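Putative methyltransferase (Porphyromonas gingivalis, PDB 3LL7) is a putative methyltransferase of unconfirmed substrate, which probably transfers a methyl group from S-adenosylmethionine. Local coordinates at residues Met112-Arg123 and Gly142-Phe152. Sequence-based numbering, arbitrary orientation.
Sequences MSKASQGIYIER and GKDVNILTGDF
Strands 117-122 and 144-149 run parallel, their axes 4.8 Å apart at closest and 12° from each other, joined by seven backbone hydrogen bonds from D144 N to S116 O at one end to G150 N to E122 O at the other. Beyond the first of these, K143 reaches back over residues 112-115: bent at chi2 (-67°) and extended from there on, it brings NZ 2.9 Å from M112 O and equally close to A115 O, 2.9 Å, which it meets from above the carbonyl plane. A water accepts from the same NZ and donates to S113 O, so the ammonium grips the M112 and A115 carbonyls directly and that of S113 through the water. G118 leaves room for M112, whose bent chain passes over it and sets CE against V145 CG1 (3.7 Å). Further along this face I147 CG2 lies 3.5 Å from Y120 CD2, while the Y120 side chain packs on A131 and I135 of helix 125-138. On the other face L148 CD1 touches I119 CG2 at 3.7 Å and, more loosely, I121 CG1; the I121 and F152 side chains cross at about a right angle, CD1 against CB, and helix 156-162 covers I119, I121 and L148. Past the last strand bond, R123 NE donates to the anti lone pair of D151 OD1 at 2.8 Å. In this salt bridge OD1 lies at the guanidinium edge, nearly in its plane, while the carboxylate plane is turned 76° from it; D151 OD2 pairs with K153. The two strands and helix 125-138 form a beta-alpha-beta unit, with strand 96-99 on the other side of 117-122, consistent with the Rossmann-like sheet of class I methyltransferases.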
loop_
_atom_site.group_PDB
_atom_site.type_symbol
_atom_site.label_atom_id
_atom_site.label_comp_id
_atom_site.label_asym_id
_atom_site.label_seq_id
_atom_site.Cartn_x
_atom_site.Cartn_y
_atom_site.Cartn_z
HETATM N N MSE A 112 9.129 6.564 14.166
HETATM C CA MSE A 112 9.562 6.731 15.547
HETATM C C MSE A 112 9.641 5.430 16.355
HETATM O O MSE A 112 10.131 5.443 17.486
HETATM C CB MSE A 112 8.628 7.723 16.239
HETATM C CG MSE A 112 8.707 9.146 15.688
HETATM SE SE MSE A 112 10.448 9.970 15.830
HETATM C CE MSE A 112 10.725 9.808 17.725
ATOM N N SER A 113 9.181 4.312 15.787
ATOM C CA SER A 113 9.435 2.987 16.388
ATOM C C SER A 113 10.925 2.696 16.357
ATOM O O SER A 113 11.405 1.843 17.095
ATOM C CB SER A 113 8.662 1.857 15.693
ATOM O OG SER A 113 9.161 1.600 14.381
ATOM N N LYS A 114 11.649 3.407 15.494
ATOM C CA LYS A 114 13.097 3.199 15.343
ATOM C C LYS A 114 13.910 4.437 15.736
ATOM O O LYS A 114 14.891 4.344 16.474
ATOM C CB LYS A 114 13.424 2.804 13.897
ATOM C CG LYS A 114 12.769 1.492 13.405
ATOM C CD LYS A 114 13.452 0.214 14.005
ATOM C CE LYS A 114 14.752 -0.154 13.297
ATOM N NZ LYS A 114 14.639 -0.421 11.803
ATOM N N ALA A 115 13.501 5.595 15.214
ATOM C CA ALA A 115 14.193 6.858 15.438
ATOM C C ALA A 115 14.029 7.314 16.884
ATOM O O ALA A 115 13.035 6.984 17.526
ATOM C CB ALA A 115 13.641 7.914 14.490
ATOM N N SER A 116 15.003 8.063 17.390
ATOM C CA SER A 116 14.936 8.594 18.757
ATOM C C SER A 116 14.397 10.015 18.806
ATOM O O SER A 116 13.878 10.447 19.834
ATOM C CB SER A 116 16.311 8.550 19.436
ATOM O OG SER A 116 17.299 9.184 18.627
ATOM N N GLN A 117 14.563 10.756 17.715
ATOM C CA GLN A 117 14.115 12.143 17.660
ATOM C C GLN A 117 13.382 12.391 16.346
ATOM O O GLN A 117 13.807 11.909 15.298
ATOM C CB GLN A 117 15.303 13.105 17.776
ATOM C CG GLN A 117 16.234 12.859 18.947
ATOM C CD GLN A 117 17.468 13.730 18.869
ATOM O OE1 GLN A 117 18.546 13.275 18.480
ATOM N NE2 GLN A 117 17.305 15.000 19.195
ATOM N N GLY A 118 12.286 13.146 16.403
ATOM C CA GLY A 118 11.528 13.461 15.198
ATOM C C GLY A 118 10.848 14.812 15.213
ATOM O O GLY A 118 10.497 15.347 16.278
ATOM N N ILE A 119 10.699 15.381 14.028
ATOM C CA ILE A 119 9.868 16.568 13.825
ATOM C C ILE A 119 8.735 16.182 12.885
ATOM O O ILE A 119 8.963 15.642 11.806
ATOM C CB ILE A 119 10.693 17.753 13.207
ATOM C CG1 ILE A 119 11.864 18.127 14.127
ATOM C CG2 ILE A 119 9.777 18.959 12.916
ATOM C CD1 ILE A 119 12.785 19.269 13.597
ATOM N N TYR A 120 7.510 16.461 13.315
ATOM C CA TYR A 120 6.320 16.187 12.545
ATOM C C TYR A 120 5.822 17.562 12.146
ATOM O O TYR A 120 5.802 18.477 12.986
ATOM C CB TYR A 120 5.315 15.488 13.469
ATOM C CG TYR A 120 3.848 15.593 13.086
ATOM C CD1 TYR A 120 3.162 14.483 12.625
ATOM C CD2 TYR A 120 3.133 16.787 13.257
ATOM C CE1 TYR A 120 1.791 14.549 12.295
ATOM C CE2 TYR A 120 1.765 16.867 12.932
ATOM C CZ TYR A 120 1.109 15.724 12.443
ATOM O OH TYR A 120 -0.236 15.766 12.133
ATOM N N ILE A 121 5.446 17.724 10.888
ATOM C CA ILE A 121 4.955 19.002 10.364
ATOM C C ILE A 121 3.665 18.756 9.602
ATOM O O ILE A 121 3.610 17.874 8.733
ATOM C CB ILE A 121 6.003 19.681 9.401
ATOM C CG1 ILE A 121 7.352 19.843 10.119
ATOM C CG2 ILE A 121 5.447 21.026 8.906
ATOM C CD1 ILE A 121 8.504 20.481 9.296
ATOM N N GLU A 122 2.612 19.500 9.923
ATOM C CA GLU A 122 1.321 19.323 9.263
ATOM C C GLU A 122 0.682 20.669 8.977
ATOM O O GLU A 122 0.529 21.494 9.890
ATOM C CB GLU A 122 0.401 18.476 10.157
ATOM C CG GLU A 122 -1.097 18.571 9.862
ATOM C CD GLU A 122 -1.462 18.062 8.454
ATOM O OE1 GLU A 122 -0.917 17.032 7.987
ATOM O OE2 GLU A 122 -2.281 18.718 7.789
ATOM N N ARG A 123 0.340 20.893 7.704
ATOM C CA ARG A 123 -0.252 22.158 7.230
ATOM C C ARG A 123 -1.532 22.547 7.928
ATOM O O ARG A 123 -1.743 23.727 8.205
ATOM C CB ARG A 123 -0.535 22.102 5.720
ATOM C CG ARG A 123 0.694 21.987 4.850
ATOM C CD ARG A 123 0.338 22.064 3.345
ATOM N NE ARG A 123 0.246 23.451 2.879
ATOM C CZ ARG A 123 -0.893 24.089 2.604
ATOM N NH1 ARG A 123 -2.063 23.467 2.732
ATOM N NH2 ARG A 123 -0.859 25.354 2.195
ATOM N N GLY A 142 11.068 7.178 26.082
ATOM C CA GLY A 142 12.371 7.732 25.713
ATOM C C GLY A 142 12.455 8.320 24.317
ATOM O O GLY A 142 13.522 8.278 23.690
ATOM N N LYS A 143 11.339 8.849 23.820
ATOM C CA LYS A 143 11.289 9.447 22.482
ATOM C C LYS A 143 11.100 10.959 22.585
ATOM O O LYS A 143 10.374 11.440 23.454
ATOM C CB LYS A 143 10.141 8.859 21.644
ATOM C CG LYS A 143 10.130 7.351 21.469
ATOM C CD LYS A 143 11.301 6.864 20.644
ATOM C CE LYS A 143 11.238 5.365 20.459
ATOM N NZ LYS A 143 12.257 4.945 19.461
ATOM N N ASP A 144 11.724 11.681 21.659
ATOM C CA ASP A 144 11.777 13.139 21.635
ATOM C C ASP A 144 11.115 13.669 20.353
ATOM O O ASP A 144 11.654 13.483 19.268
ATOM C CB ASP A 144 13.257 13.517 21.613
ATOM C CG ASP A 144 13.523 14.917 22.087
ATOM O OD1 ASP A 144 12.703 15.828 21.829
ATOM O OD2 ASP A 144 14.581 15.099 22.723
ATOM N N VAL A 145 9.953 14.317 20.457
ATOM C CA VAL A 145 9.281 14.838 19.250
ATOM C C VAL A 145 8.901 16.328 19.294
ATOM O O VAL A 145 8.711 16.897 20.352
ATOM C CB VAL A 145 8.033 13.998 18.831
ATOM C CG1 VAL A 145 8.436 12.570 18.483
ATOM C CG2 VAL A 145 6.959 14.020 19.911
ATOM N N ASN A 146 8.812 16.946 18.125
ATOM C CA ASN A 146 8.374 18.327 17.991
ATOM C C ASN A 146 7.242 18.287 16.968
ATOM O O ASN A 146 7.425 17.817 15.838
ATOM C CB ASN A 146 9.544 19.194 17.514
ATOM C CG ASN A 146 9.243 20.694 17.552
ATOM O OD1 ASN A 146 8.159 21.119 17.924
ATOM N ND2 ASN A 146 10.234 21.500 17.151
ATOM N N ILE A 147 6.064 18.744 17.374
ATOM C CA ILE A 147 4.878 18.612 16.551
ATOM C C ILE A 147 4.476 20.028 16.083
ATOM O O ILE A 147 4.011 20.850 16.869
ATOM C CB ILE A 147 3.782 17.910 17.362
ATOM C CG1 ILE A 147 4.273 16.510 17.802
ATOM C CG2 ILE A 147 2.501 17.794 16.558
ATOM C CD1 ILE A 147 3.588 15.980 19.060
ATOM N N LEU A 148 4.703 20.313 14.804
ATOM C CA LEU A 148 4.564 21.671 14.292
ATOM C C LEU A 148 3.393 21.853 13.338
ATOM O O LEU A 148 3.099 20.988 12.528
ATOM C CB LEU A 148 5.854 22.088 13.566
ATOM C CG LEU A 148 7.175 22.160 14.327
ATOM C CD1 LEU A 148 8.292 22.364 13.322
ATOM C CD2 LEU A 148 7.178 23.264 15.426
ATOM N N THR A 149 2.735 23.007 13.431
ATOM C CA THR A 149 1.662 23.347 12.515
ATOM C C THR A 149 2.204 24.251 11.418
ATOM O O THR A 149 2.936 25.204 11.704
ATOM C CB THR A 149 0.537 24.089 13.247
ATOM O OG1 THR A 149 -0.015 23.223 14.247
ATOM C CG2 THR A 149 -0.591 24.576 12.262
ATOM N N GLY A 150 1.817 23.963 10.173
ATOM C CA GLY A 150 2.083 24.872 9.049
ATOM C C GLY A 150 2.723 24.177 7.869
ATOM O O GLY A 150 2.895 22.970 7.876
ATOM N N ASP A 151 3.079 24.944 6.848
ATOM C CA ASP A 151 3.753 24.353 5.689
ATOM C C ASP A 151 5.241 24.235 5.993
ATOM O O ASP A 151 5.857 25.189 6.482
ATOM C CB ASP A 151 3.504 25.193 4.434
ATOM C CG ASP A 151 3.920 24.462 3.150
ATOM O OD1 ASP A 151 3.025 23.891 2.471
ATOM O OD2 ASP A 151 5.134 24.414 2.846
ATOM N N PHE A 152 5.828 23.072 5.690
ATOM C CA PHE A 152 7.269 22.852 5.933
ATOM C C PHE A 152 8.176 23.912 5.287
ATOM O O PHE A 152 9.319 24.105 5.703
ATOM C CB PHE A 152 7.690 21.444 5.473
ATOM C CG PHE A 152 7.900 21.325 3.984
ATOM C CD1 PHE A 152 9.169 21.517 3.430
ATOM C CD2 PHE A 152 6.835 21.038 3.140
ATOM C CE1 PHE A 152 9.387 21.433 2.042
ATOM C CE2 PHE A 152 7.039 20.948 1.741
ATOM C CZ PHE A 152 8.310 21.140 1.203
HETATM O O HOH W 1 13.050 2.211 19.088
HETATM O O HOH W 2 15.146 10.643 22.504
#